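Probable porin (PDB 4FSO) probably acts as a porin of the OprD family, a beta-barrel channel that lets solutes pass across the outer membrane of Pseudomonas aeruginosa. Local coordinates at residues N305-P310 and R336-D341; T380-F385 and A389-E394; R242-E247 and S286-L291; G340-I343 and D349-K352. All coordinates share one frame; numbering follows the deposited sequence.

How the contacts relate
All four contacts belong to one beta-barrel and the loop that folds against its inner wall. Contacts 1 and 3 fix the loop between strands 273-283 and 313-322 to two different strands; their centres are about 15 Å apart. They meet where Y290 OH lies 2.7 Å from D306 OD2, a probable hydrogen bond. Contacts 2 and 4 pair neighbouring wall strands. Contact 4 shares G340 and D341 with contact 1, and their centres are about 10 Å apart. Contact 2 probably bonds to contact 1 through Y381 OH and N305 OD1 (3.1 Å). A bound detergent molecule lies beside contacts 1 and 4.

Contact 1 (N305-P310 and R336-D341); sequences NDFANP and RYVNGD. With C8E ((hydroxyethyloxy)tri(ethyloxy)octane), chain G.
F307, in the loop before strand 313-322, meets V338 and G340 of strand 331-344. The main interaction is CH-pi. V338 CG1 sits over the centre of the F307 ring, 3.3 Å from the centroid and 6° off the ring normal. This methyl is anti to the backbone N of V338 (chi1 171°), which carries it out to the ring. The opposite face of the same ring is covered by N305 ND2, 3.1 Å above the plane. The ring thus lies between a methyl and an amide nitrogen. It also packs on the strand backbone: F307 CE2 is 4.0 Å from G340 N, at a residue without a side chain. Among polar bonds, D306 OD1 accepts from A308 N (3.1 Å), which closes an Asx turn around F307. Q280 of wall strand 273-283 donates from NE2 to F307 O and to D306 O, which ties the turn to the barrel. On the strand, N339 ND2 lies 3.3 Å from C14 of the detergent. The pattern fits a porin barrel with a loop folded against its inner wall.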
loop_
_atom_site.group_PDB
_atom_site.type_symbol
_atom_site.label_atom_id
_atom_site.label_comp_id
_atom_site.label_asym_id
_atom_site.label_seq_id
_atom_site.Cartn_x
_atom_site.Cartn_y
_atom_site.Cartn_z
ATOM N N ASN A 305 4.241 -7.861 -9.087
ATOM C CA ASN A 305 3.143 -8.816 -9.169
ATOM C C ASN A 305 2.544 -9.010 -7.794
ATOM O O ASN A 305 3.249 -8.920 -6.790
ATOM C CB ASN A 305 3.595 -10.164 -9.754
ATOM C CG ASN A 305 2.429 -11.120 -9.990
ATOM O OD1 ASN A 305 1.611 -10.873 -10.856
ATOM N ND2 ASN A 305 2.352 -12.214 -9.213
ATOM N N ASP A 306 1.237 -9.257 -7.754
ATOM C CA ASP A 306 0.525 -9.311 -6.482
ATOM C C ASP A 306 0.175 -10.734 -6.016
ATOM O O ASP A 306 -0.234 -10.923 -4.872
ATOM C CB ASP A 306 -0.719 -8.392 -6.488
ATOM C CG ASP A 306 -1.808 -8.842 -7.466
ATOM O OD1 ASP A 306 -1.689 -9.896 -8.119
ATOM O OD2 ASP A 306 -2.818 -8.122 -7.581
ATOM N N PHE A 307 0.335 -11.712 -6.908
ATOM C CA PHE A 307 0.012 -13.113 -6.621
ATOM C C PHE A 307 -1.421 -13.313 -6.144
ATOM O O PHE A 307 -1.706 -14.126 -5.280
ATOM C CB PHE A 307 1.042 -13.712 -5.662
ATOM C CG PHE A 307 2.406 -13.749 -6.250
ATOM C CD1 PHE A 307 3.246 -12.649 -6.140
ATOM C CD2 PHE A 307 2.829 -14.865 -6.977
ATOM C CE1 PHE A 307 4.490 -12.672 -6.708
ATOM C CE2 PHE A 307 4.084 -14.908 -7.550
ATOM C CZ PHE A 307 4.919 -13.804 -7.416
ATOM N N ALA A 308 -2.322 -12.563 -6.750
ATOM C CA ALA A 308 -3.686 -12.496 -6.287
ATOM C C ALA A 308 -4.617 -12.867 -7.427
ATOM O O ALA A 308 -5.767 -12.470 -7.432
ATOM C CB ALA A 308 -3.983 -11.101 -5.759
ATOM N N ASN A 309 -4.092 -13.612 -8.399
ATOM C CA ASN A 309 -4.865 -14.198 -9.495
ATOM C C ASN A 309 -5.798 -15.309 -9.015
ATOM O O ASN A 309 -5.635 -15.797 -7.904
ATOM C CB ASN A 309 -3.915 -14.741 -10.528
ATOM C CG ASN A 309 -3.242 -13.652 -11.303
ATOM O OD1 ASN A 309 -3.887 -12.954 -12.088
ATOM N ND2 ASN A 309 -1.934 -13.493 -11.096
ATOM N N PRO A 310 -6.781 -15.722 -9.839
ATOM C CA PRO A 310 -7.806 -16.567 -9.213
ATOM C C PRO A 310 -7.274 -17.912 -8.725
ATOM O O PRO A 310 -6.544 -18.595 -9.450
ATOM C CB PRO A 310 -8.852 -16.746 -10.333
ATOM C CG PRO A 310 -8.615 -15.649 -11.263
ATOM C CD PRO A 310 -7.118 -15.437 -11.242
ATOM N N ARG A 336 13.787 -10.784 -1.707
ATOM C CA ARG A 336 12.669 -11.677 -1.460
ATOM C C ARG A 336 12.277 -12.433 -2.706
ATOM O O ARG A 336 12.588 -12.033 -3.841
ATOM C CB ARG A 336 11.475 -10.930 -0.866
ATOM C CG ARG A 336 10.939 -9.921 -1.812
ATOM C CD ARG A 336 9.988 -9.005 -1.156
ATOM N NE ARG A 336 9.654 -7.923 -2.069
ATOM C CZ ARG A 336 8.750 -6.997 -1.809
ATOM N NH1 ARG A 336 8.086 -7.038 -0.660
ATOM N NH2 ARG A 336 8.516 -6.048 -2.697
ATOM N N TYR A 337 11.601 -13.544 -2.470
ATOM C CA TYR A 337 11.296 -14.484 -3.524
ATOM C C TYR A 337 9.910 -15.060 -3.282
ATOM O O TYR A 337 9.598 -15.541 -2.189
ATOM C CB TYR A 337 12.352 -15.606 -3.562
ATOM C CG TYR A 337 11.990 -16.668 -4.559
ATOM C CD1 TYR A 337 12.184 -16.455 -5.919
ATOM C CD2 TYR A 337 11.395 -17.859 -4.153
ATOM C CE1 TYR A 337 11.820 -17.401 -6.851
ATOM C CE2 TYR A 337 11.028 -18.816 -5.080
ATOM C CZ TYR A 337 11.247 -18.584 -6.429
ATOM O OH TYR A 337 10.899 -19.531 -7.365
ATOM N N VAL A 338 9.071 -15.018 -4.304
ATOM C CA VAL A 338 7.739 -15.587 -4.175
ATOM C C VAL A 338 7.539 -16.591 -5.287
ATOM O O VAL A 338 7.852 -16.323 -6.437
ATOM C CB VAL A 338 6.618 -14.485 -4.180
ATOM C CG1 VAL A 338 5.213 -15.120 -4.264
ATOM C CG2 VAL A 338 6.743 -13.604 -2.968
ATOM N N ASN A 339 7.033 -17.765 -4.928
ATOM C CA ASN A 339 6.653 -18.778 -5.904
ATOM C C ASN A 339 5.147 -18.958 -5.886
ATOM O O ASN A 339 4.590 -19.207 -4.820
ATOM C CB ASN A 339 7.297 -20.106 -5.543
ATOM C CG ASN A 339 7.146 -21.131 -6.637
ATOM O OD1 ASN A 339 7.096 -20.784 -7.812
ATOM N ND2 ASN A 339 7.066 -22.401 -6.258
ATOM N N GLY A 340 4.496 -18.836 -7.047
ATOM C CA GLY A 340 3.066 -19.059 -7.163
ATOM C C GLY A 340 2.612 -20.093 -8.183
ATOM O O GLY A 340 3.147 -20.209 -9.291
ATOM N N ASP A 341 1.602 -20.865 -7.811
ATOM C CA ASP A 341 0.941 -21.729 -8.786
ATOM C C ASP A 341 -0.552 -21.800 -8.539
ATOM O O ASP A 341 -1.120 -20.915 -7.863
ATOM C CB ASP A 341 1.555 -23.132 -8.848
ATOM C CG ASP A 341 1.728 -23.775 -7.478
ATOM O OD1 ASP A 341 0.802 -23.700 -6.634
ATOM O OD2 ASP A 341 2.808 -24.374 -7.259
HETATM C C1 C8E G . 8.241 -25.638 5.934
HETATM C C2 C8E G . 7.075 -25.519 4.954
HETATM C C3 C8E G . 7.348 -24.551 3.797
HETATM C C4 C8E G . 6.468 -24.862 2.585
HETATM C C5 C8E G . 5.804 -23.639 1.945
HETATM C C6 C8E G . 4.348 -23.461 2.367
HETATM C C7 C8E G . 3.509 -22.859 1.250
HETATM C C8 C8E G . 2.530 -23.905 0.721
HETATM O O9 C8E G . 1.788 -23.370 -0.354
HETATM C C10 C8E G . 2.620 -22.873 -1.379
HETATM C C11 C8E G . 1.955 -23.110 -2.728
HETATM O O12 C8E G . 2.916 -22.962 -3.747
HETATM C C13 C8E G . 3.280 -24.205 -4.321
HETATM C C14 C8E G . 4.718 -24.174 -4.837
#

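Contact 2 (T380-F385 and A389-E394); sequences TYRTDF and ARDVDE
R382 and D393 form a salt bridge across an antiparallel beta hairpin, made of strands 373-383 and 392-404 of the barrel wall. The CB of R382 points away from the other strand. CG lies beside the backbone N, and a bend at chi2 (-71°) folds the chain back over the hairpin. CD then comes 3.4 Å from D391 OD2. NE is 4.3 Å from this oxygen, which lies well out of the guanidinium plane, so only the charges interact. NH1 donates to Y381 O in the guanidinium plane (2.9 Å) and weakly to V392 O. NH2 reaches D393 OD1 at 2.5 Å, with the oxygen again in the guanidinium plane. The guanidinium and carboxylate planes stand 58° apart. Y381 and V392 form a hydrogen-bonded pair. Y381 O accepts from V392 N in that pair and also from R382 NH1. The other oxygen of the D393 carboxylate, OD2, takes a hydrogen bond from T380 OG1 at 3.2 Å, met from above the carboxylate plane.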
loop_
_atom_site.group_PDB
_atom_site.type_symbol
_atom_site.label_atom_id
_atom_site.label_comp_id
_atom_site.label_asym_id
_atom_site.label_seq_id
_atom_site.Cartn_x
_atom_site.Cartn_y
_atom_site.Cartn_z
ATOM N N THR A 380 12.582 -9.278 -11.005
ATOM C CA THR A 380 12.592 -10.268 -12.062
ATOM C C THR A 380 11.328 -11.093 -11.892
ATOM O O THR A 380 11.094 -11.679 -10.831
ATOM C CB THR A 380 13.837 -11.170 -11.937
ATOM O OG1 THR A 380 14.988 -10.378 -12.216
ATOM C CG2 THR A 380 13.780 -12.357 -12.904
ATOM N N TYR A 381 10.523 -11.141 -12.943
ATOM C CA TYR A 381 9.203 -11.747 -12.860
ATOM C C TYR A 381 8.931 -12.569 -14.118
ATOM O O TYR A 381 9.072 -12.079 -15.245
ATOM C CB TYR A 381 8.153 -10.659 -12.639
ATOM C CG TYR A 381 6.724 -11.096 -12.836
ATOM C CD1 TYR A 381 6.129 -12.025 -11.983
ATOM C CD2 TYR A 381 5.948 -10.556 -13.860
ATOM C CE1 TYR A 381 4.799 -12.421 -12.156
ATOM C CE2 TYR A 381 4.617 -10.949 -14.052
ATOM C CZ TYR A 381 4.050 -11.883 -13.195
ATOM O OH TYR A 381 2.744 -12.268 -13.374
ATOM N N ARG A 382 8.575 -13.837 -13.907
ATOM C CA ARG A 382 8.375 -14.796 -14.990
ATOM C C ARG A 382 7.119 -15.630 -14.798
ATOM O O ARG A 382 6.756 -15.973 -13.677
ATOM C CB ARG A 382 9.571 -15.732 -15.077
ATOM C CG ARG A 382 10.860 -15.012 -15.295
ATOM C CD ARG A 382 10.928 -14.441 -16.703
ATOM N NE ARG A 382 12.266 -13.930 -16.968
ATOM C CZ ARG A 382 12.666 -12.704 -16.650
ATOM N NH1 ARG A 382 11.816 -11.856 -16.076
ATOM N NH2 ARG A 382 13.908 -12.326 -16.911
ATOM N N THR A 383 6.473 -15.969 -15.905
ATOM C CA THR A 383 5.280 -16.796 -15.877
ATOM C C THR A 383 5.402 -17.931 -16.887
ATOM O O THR A 383 6.296 -17.940 -17.736
ATOM C CB THR A 383 4.005 -15.981 -16.224
ATOM O OG1 THR A 383 4.030 -15.628 -17.611
ATOM C CG2 THR A 383 3.903 -14.702 -15.374
ATOM N N ASP A 384 4.497 -18.893 -16.806
ATOM C CA ASP A 384 4.433 -19.883 -17.861
ATOM C C ASP A 384 3.173 -19.662 -18.694
ATOM O O ASP A 384 2.790 -20.540 -19.450
ATOM C CB ASP A 384 4.489 -21.294 -17.299
ATOM C CG ASP A 384 3.296 -21.630 -16.397
ATOM O OD1 ASP A 384 2.475 -20.742 -16.083
ATOM O OD2 ASP A 384 3.183 -22.803 -15.986
ATOM N N PHE A 385 2.546 -18.489 -18.541
ATOM C CA PHE A 385 1.349 -18.085 -19.312
ATOM C C PHE A 385 1.503 -16.643 -19.815
ATOM O O PHE A 385 1.851 -15.764 -19.031
ATOM C CB PHE A 385 0.055 -18.199 -18.467
ATOM C CG PHE A 385 0.132 -17.485 -17.141
ATOM C CD1 PHE A 385 -0.391 -16.213 -16.997
ATOM C CD2 PHE A 385 0.773 -18.066 -16.053
ATOM C CE1 PHE A 385 -0.283 -15.532 -15.798
ATOM C CE2 PHE A 385 0.875 -17.397 -14.848
ATOM C CZ PHE A 385 0.345 -16.122 -14.724
ATOM N N ALA A 389 3.950 -11.042 -22.988
ATOM C CA ALA A 389 3.168 -9.948 -22.453
ATOM C C ALA A 389 3.490 -9.593 -20.987
ATOM O O ALA A 389 3.420 -8.427 -20.607
ATOM C CB ALA A 389 1.680 -10.231 -22.636
ATOM N N ARG A 390 3.841 -10.560 -20.149
ATOM C CA ARG A 390 4.015 -10.185 -18.747
ATOM C C ARG A 390 5.320 -10.506 -18.038
ATOM O O ARG A 390 5.496 -10.077 -16.896
ATOM C CB ARG A 390 2.824 -10.587 -17.887
ATOM C CG ARG A 390 2.322 -11.951 -18.125
ATOM C CD ARG A 390 0.860 -11.887 -18.480
ATOM N NE ARG A 390 -0.027 -11.815 -17.324
ATOM C CZ ARG A 390 -1.326 -12.111 -17.382
ATOM N NH1 ARG A 390 -1.858 -12.502 -18.539
ATOM N NH2 ARG A 390 -2.093 -12.028 -16.293
ATOM N N ASP A 391 6.238 -11.215 -18.690
ATOM C CA ASP A 391 7.598 -11.288 -18.146
ATOM C C ASP A 391 8.283 -9.900 -18.090
ATOM O O ASP A 391 8.171 -9.116 -19.026
ATOM C CB ASP A 391 8.436 -12.253 -18.965
ATOM C CG ASP A 391 8.029 -13.690 -18.761
ATOM O OD1 ASP A 391 7.026 -13.946 -18.056
ATOM O OD2 ASP A 391 8.713 -14.571 -19.317
ATOM N N VAL A 392 8.964 -9.585 -16.989
ATOM C CA VAL A 392 9.730 -8.334 -16.915
ATOM C C VAL A 392 10.974 -8.399 -16.068
ATOM O O VAL A 392 11.007 -9.052 -15.027
ATOM C CB VAL A 392 8.941 -7.136 -16.295
ATOM C CG1 VAL A 392 8.672 -6.058 -17.336
ATOM C CG2 VAL A 392 7.695 -7.583 -15.565
ATOM N N ASP A 393 11.994 -7.673 -16.493
ATOM C CA ASP A 393 13.015 -7.244 -15.552
ATOM C C ASP A 393 12.817 -5.761 -15.339
ATOM O O ASP A 393 12.618 -5.009 -16.291
ATOM C CB ASP A 393 14.407 -7.523 -16.084
ATOM C CG ASP A 393 14.876 -8.923 -15.775
ATOM O OD1 ASP A 393 14.278 -9.879 -16.313
ATOM O OD2 ASP A 393 15.850 -9.063 -15.000
ATOM N N GLU A 394 12.849 -5.343 -14.086
ATOM C CA GLU A 394 12.625 -3.946 -13.769
ATOM C C GLU A 394 13.687 -3.426 -12.800
ATOM O O GLU A 394 14.090 -4.123 -11.857
ATOM C CB GLU A 394 11.213 -3.749 -13.221
ATOM C CG GLU A 394 10.905 -2.350 -12.783
ATOM C CD GLU A 394 9.484 -2.206 -12.285
ATOM O OE1 GLU A 394 8.570 -2.516 -13.073
ATOM O OE2 GLU A 394 9.285 -1.795 -11.112
HETATM O O HOH W 1 0.397 -10.998 -15.046
HETATM O O HOH W 2 8.325 -16.904 -18.755
#

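Contact 3 (R242-E247 and S286-L291); sequences RWFDSE and SSMPYL
M288 reaches F244 in a Met-aromatic contact that joins a loop to the inner side of a beta-barrel. F244 and S246 lie on wall strand 236-248. M288 and P289 lie in the loop between strands 273-283 and 294-295. In the first shell, M288 CE sits over the centre of one face of the phenyl ring. It is 3.5 Å from the ring centroid and 13° off the normal, so the terminal methyl makes a CH-pi contact. The sulfur stands further out, with SD 4.5 Å from the centroid and oblique to the ring. M288 reaches this far because its chain is extended, with CG anti to the backbone N (chi1 -179°). The second touch is apolar. The P289 ring comes alongside the S246 side chain, with CG 3.6 Å from S246 CB.

No hydrogen bond links the two segments directly. The next shell provides polar links. Q221, on the adjacent strand 219-231, has hydrogen bonds to S246 OG and to P289 O, and so ties loop and wall together. N259 and A261 of strand 258-270 also touch M288, as does L298, in the loop after strand 294-295. Backbone bonds from F244 to A261 and from S246 to N259 fix the wall beneath. At the proline, CD lies 3.6 Å from S246 OG.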
loop_
_atom_site.group_PDB
_atom_site.type_symbol
_atom_site.label_atom_id
_atom_site.label_comp_id
_atom_site.label_asym_id
_atom_site.label_seq_id
_atom_site.Cartn_x
_atom_site.Cartn_y
_atom_site.Cartn_z
ATOM N N ARG A 242 -3.917 -11.649 7.596
ATOM C CA ARG A 242 -4.854 -10.834 6.813
ATOM C C ARG A 242 -5.840 -11.700 6.035
ATOM O O ARG A 242 -5.462 -12.676 5.379
ATOM C CB ARG A 242 -4.106 -9.953 5.798
ATOM C CG ARG A 242 -2.808 -9.378 6.297
ATOM C CD ARG A 242 -2.615 -7.991 5.838
ATOM N NE ARG A 242 -1.336 -7.508 6.322
ATOM C CZ ARG A 242 -0.405 -6.948 5.560
ATOM N NH1 ARG A 242 -0.621 -6.764 4.266
ATOM N NH2 ARG A 242 0.736 -6.552 6.101
ATOM N N TRP A 243 -7.104 -11.310 6.080
ATOM C CA TRP A 243 -8.150 -12.036 5.394
ATOM C C TRP A 243 -9.107 -11.076 4.705
ATOM O O TRP A 243 -9.470 -10.049 5.271
ATOM C CB TRP A 243 -8.912 -12.882 6.402
ATOM C CG TRP A 243 -10.029 -13.608 5.764
ATOM C CD1 TRP A 243 -9.929 -14.638 4.872
ATOM C CD2 TRP A 243 -11.428 -13.362 5.933
ATOM N NE1 TRP A 243 -11.177 -15.053 4.486
ATOM C CE2 TRP A 243 -12.117 -14.294 5.129
ATOM C CE3 TRP A 243 -12.165 -12.449 6.695
ATOM C CZ2 TRP A 243 -13.514 -14.346 5.062
ATOM C CZ3 TRP A 243 -13.556 -12.500 6.625
ATOM C CH2 TRP A 243 -14.212 -13.446 5.817
ATOM N N PHE A 244 -9.508 -11.389 3.480
ATOM C CA PHE A 244 -10.466 -10.537 2.767
ATOM C C PHE A 244 -11.572 -11.343 2.141
ATOM O O PHE A 244 -11.340 -12.387 1.532
ATOM C CB PHE A 244 -9.819 -9.728 1.636
ATOM C CG PHE A 244 -8.862 -8.677 2.093
ATOM C CD1 PHE A 244 -7.520 -8.991 2.314
ATOM C CD2 PHE A 244 -9.287 -7.364 2.277
ATOM C CE1 PHE A 244 -6.611 -8.004 2.727
ATOM C CE2 PHE A 244 -8.392 -6.376 2.684
ATOM C CZ PHE A 244 -7.038 -6.695 2.905
ATOM N N ASP A 245 -12.780 -10.821 2.244
ATOM C CA ASP A 245 -13.904 -11.496 1.658
ATOM C C ASP A 245 -14.571 -10.468 0.786
ATOM O O ASP A 245 -14.952 -9.419 1.285
ATOM C CB ASP A 245 -14.834 -11.966 2.762
ATOM C CG ASP A 245 -15.815 -12.990 2.295
ATOM O OD1 ASP A 245 -16.132 -13.026 1.096
ATOM O OD2 ASP A 245 -16.279 -13.773 3.137
ATOM N N SER A 246 -14.693 -10.767 -0.508
ATOM C CA SER A 246 -15.227 -9.809 -1.484
ATOM C C SER A 246 -16.215 -10.444 -2.456
ATOM O O SER A 246 -16.047 -11.576 -2.879
ATOM C CB SER A 246 -14.102 -9.144 -2.296
ATOM O OG SER A 246 -12.906 -9.135 -1.569
ATOM N N GLU A 247 -17.232 -9.682 -2.830
ATOM C CA GLU A 247 -18.167 -10.126 -3.842
ATOM C C GLU A 247 -18.674 -8.922 -4.608
ATOM O O GLU A 247 -18.540 -7.794 -4.139
ATOM C CB GLU A 247 -19.341 -10.825 -3.180
ATOM C CG GLU A 247 -20.076 -9.900 -2.261
ATOM C CD GLU A 247 -21.129 -10.595 -1.443
ATOM O OE1 GLU A 247 -21.064 -11.841 -1.324
ATOM O OE2 GLU A 247 -22.021 -9.887 -0.925
ATOM N N SER A 286 -12.926 -15.347 -8.599
ATOM C CA SER A 286 -12.374 -14.053 -8.967
ATOM C C SER A 286 -11.009 -13.891 -8.391
ATOM O O SER A 286 -10.637 -14.579 -7.440
ATOM C CB SER A 286 -13.243 -12.926 -8.407
ATOM O OG SER A 286 -14.556 -13.060 -8.864
ATOM N N SER A 287 -10.277 -12.947 -8.963
ATOM C CA SER A 287 -9.106 -12.398 -8.288
ATOM C C SER A 287 -9.597 -11.503 -7.141
ATOM O O SER A 287 -10.779 -11.172 -7.077
ATOM C CB SER A 287 -8.250 -11.585 -9.279
ATOM O OG SER A 287 -8.861 -10.341 -9.628
ATOM N N MET A 288 -8.708 -11.111 -6.238
ATOM C CA MET A 288 -9.078 -10.146 -5.201
ATOM C C MET A 288 -9.237 -8.725 -5.771
ATOM O O MET A 288 -8.332 -8.187 -6.397
ATOM C CB MET A 288 -8.091 -10.159 -4.036
ATOM C CG MET A 288 -8.491 -9.186 -2.956
ATOM S SD MET A 288 -7.199 -8.846 -1.747
ATOM C CE MET A 288 -7.861 -7.371 -0.997
ATOM N N PRO A 289 -10.412 -8.117 -5.576
ATOM C CA PRO A 289 -10.571 -6.779 -6.154
ATOM C C PRO A 289 -9.923 -5.680 -5.290
ATOM O O PRO A 289 -9.824 -5.808 -4.082
ATOM C CB PRO A 289 -12.098 -6.611 -6.197
ATOM C CG PRO A 289 -12.586 -7.416 -5.029
ATOM C CD PRO A 289 -11.652 -8.616 -4.947
ATOM N N TYR A 290 -9.478 -4.607 -5.918
ATOM C CA TYR A 290 -9.058 -3.433 -5.179
ATOM C C TYR A 290 -9.051 -2.221 -6.081
ATOM O O TYR A 290 -9.262 -2.350 -7.290
ATOM C CB TYR A 290 -7.696 -3.622 -4.529
ATOM C CG TYR A 290 -6.579 -4.109 -5.430
ATOM C CD1 TYR A 290 -6.465 -5.456 -5.750
ATOM C CD2 TYR A 290 -5.598 -3.232 -5.910
ATOM C CE1 TYR A 290 -5.432 -5.924 -6.531
ATOM C CE2 TYR A 290 -4.545 -3.692 -6.710
ATOM C CZ TYR A 290 -4.471 -5.048 -7.011
ATOM O OH TYR A 290 -3.451 -5.556 -7.783
ATOM N N LEU A 291 -8.819 -1.049 -5.488
ATOM C CA LEU A 291 -8.898 0.224 -6.218
ATOM C C LEU A 291 -7.653 0.536 -7.062
ATOM O O LEU A 291 -6.506 0.316 -6.636
ATOM C CB LEU A 291 -9.140 1.382 -5.249
ATOM C CG LEU A 291 -10.419 1.227 -4.444
ATOM C CD1 LEU A 291 -10.665 2.487 -3.622
ATOM C CD2 LEU A 291 -11.594 0.881 -5.381
#

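Contact 4 (G340-I343 and D349-K352); sequences GDHI and DEGK. With C8E ((hydroxyethyloxy)tri(ethyloxy)octane), chain G.
This contact is the end of the beta hairpin made by strands 331-344 and 350-363, two neighbours in the barrel wall. I343 and G351 form its antiparallel hydrogen-bonded pair. G351 N donates to I343 O at 2.9 Å. In return I343 N donates to G351 O at 3.3 Å. The I343 side chain packs round the G351 carbonyl oxygen, with CG1 3.5 Å from G351 O.

A side chain takes part one residue earlier. E350 CG is anti to its own backbone N (chi1 -178°), and the extended chain beyond it crosses to the other strand. There E350 OE2 uses its anti lone pair to accept from H342 N at 2.8 Å. H342 ND1 turns to its neighbour instead and donates to D341 OD1 (3.0 Å), which lies near the imidazole plane and is met from above the carboxylate plane. D341 CB packs against K352 CG at 3.6 Å. The D341 carboxylate also borders the bound detergent near C13.

The hairpin is bonded on both flanks. D341 bonds through its backbone to R313 on strand 313-322. K352 N donates to D384 OD1, just past the end of strand 373-383. The I343 side chain touches N309 and E312 of the loop before strand 313-322 and F385 beyond strand 373-383.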
loop_
_atom_site.group_PDB
_atom_site.type_symbol
_atom_site.label_atom_id
_atom_site.label_comp_id
_atom_site.label_asym_id
_atom_site.label_seq_id
_atom_site.Cartn_x
_atom_site.Cartn_y
_atom_site.Cartn_z
ATOM N N GLY A 340 4.496 -18.836 -7.047
ATOM C CA GLY A 340 3.066 -19.059 -7.163
ATOM C C GLY A 340 2.612 -20.093 -8.183
ATOM O O GLY A 340 3.147 -20.209 -9.291
ATOM N N ASP A 341 1.602 -20.865 -7.811
ATOM C CA ASP A 341 0.941 -21.729 -8.786
ATOM C C ASP A 341 -0.552 -21.800 -8.539
ATOM O O ASP A 341 -1.120 -20.915 -7.863
ATOM C CB ASP A 341 1.555 -23.132 -8.848
ATOM C CG ASP A 341 1.728 -23.775 -7.478
ATOM O OD1 ASP A 341 0.802 -23.700 -6.634
ATOM O OD2 ASP A 341 2.808 -24.374 -7.259
ATOM N N HIS A 342 -1.178 -22.840 -9.102
ATOM C CA HIS A 342 -2.626 -23.063 -8.965
ATOM C C HIS A 342 -3.491 -21.953 -9.556
ATOM O O HIS A 342 -4.638 -21.783 -9.142
ATOM C CB HIS A 342 -3.033 -23.256 -7.498
ATOM C CG HIS A 342 -2.936 -24.667 -7.033
ATOM N ND1 HIS A 342 -1.723 -25.286 -6.792
ATOM C CD2 HIS A 342 -3.890 -25.591 -6.796
ATOM C CE1 HIS A 342 -1.941 -26.530 -6.410
ATOM N NE2 HIS A 342 -3.247 -26.742 -6.402
ATOM N N ILE A 343 -2.963 -21.208 -10.520
ATOM C CA ILE A 343 -3.746 -20.125 -11.074
ATOM C C ILE A 343 -4.735 -20.702 -12.068
ATOM O O ILE A 343 -4.374 -21.510 -12.919
ATOM C CB ILE A 343 -2.874 -19.060 -11.730
ATOM C CG1 ILE A 343 -1.861 -18.515 -10.716
ATOM C CG2 ILE A 343 -3.741 -17.947 -12.270
ATOM C CD1 ILE A 343 -0.797 -17.644 -11.345
ATOM N N ASP A 349 -6.375 -24.112 -18.111
ATOM C CA ASP A 349 -5.125 -24.622 -17.570
ATOM C C ASP A 349 -4.686 -23.972 -16.270
ATOM O O ASP A 349 -5.253 -22.977 -15.812
ATOM C CB ASP A 349 -3.983 -24.449 -18.569
ATOM C CG ASP A 349 -4.166 -25.270 -19.819
ATOM O OD1 ASP A 349 -5.084 -26.139 -19.876
ATOM O OD2 ASP A 349 -3.363 -25.032 -20.742
ATOM N N GLU A 350 -3.628 -24.536 -15.705
ATOM C CA GLU A 350 -2.986 -23.970 -14.530
ATOM C C GLU A 350 -1.866 -22.978 -14.905
ATOM O O GLU A 350 -1.096 -23.218 -15.834
ATOM C CB GLU A 350 -2.410 -25.081 -13.656
ATOM C CG GLU A 350 -1.784 -24.524 -12.415
ATOM C CD GLU A 350 -0.961 -25.515 -11.679
ATOM O OE1 GLU A 350 -0.759 -26.634 -12.197
ATOM O OE2 GLU A 350 -0.529 -25.159 -10.570
ATOM N N GLY A 351 -1.798 -21.862 -14.187
ATOM C CA GLY A 351 -0.731 -20.902 -14.360
ATOM C C GLY A 351 0.267 -20.940 -13.214
ATOM O O GLY A 351 -0.096 -21.191 -12.055
ATOM N N LYS A 352 1.528 -20.684 -13.557
ATOM C CA LYS A 352 2.615 -20.571 -12.595
ATOM C C LYS A 352 3.459 -19.330 -12.886
ATOM O O LYS A 352 3.744 -18.990 -14.042
ATOM C CB LYS A 352 3.496 -21.808 -12.666
ATOM C CG LYS A 352 2.854 -23.048 -12.158
ATOM C CD LYS A 352 3.431 -24.251 -12.858
ATOM C CE LYS A 352 2.679 -25.524 -12.520
ATOM N NZ LYS A 352 3.522 -26.473 -11.743
HETATM C C1 C8E G . 8.241 -25.638 5.934
HETATM C C2 C8E G . 7.075 -25.519 4.954
HETATM C C3 C8E G . 7.348 -24.551 3.797
HETATM C C4 C8E G . 6.468 -24.862 2.585
HETATM C C5 C8E G . 5.804 -23.639 1.945
HETATM C C6 C8E G . 4.348 -23.461 2.367
HETATM C C7 C8E G . 3.509 -22.859 1.250
HETATM C C8 C8E G . 2.530 -23.905 0.721
HETATM O O9 C8E G . 1.788 -23.370 -0.354
HETATM C C10 C8E G . 2.620 -22.873 -1.379
HETATM C C11 C8E G . 1.955 -23.110 -2.728
HETATM O O12 C8E G . 2.916 -22.962 -3.747
HETATM C C13 C8E G . 3.280 -24.205 -4.321
HETATM C C14 C8E G . 4.718 -24.174 -4.837
#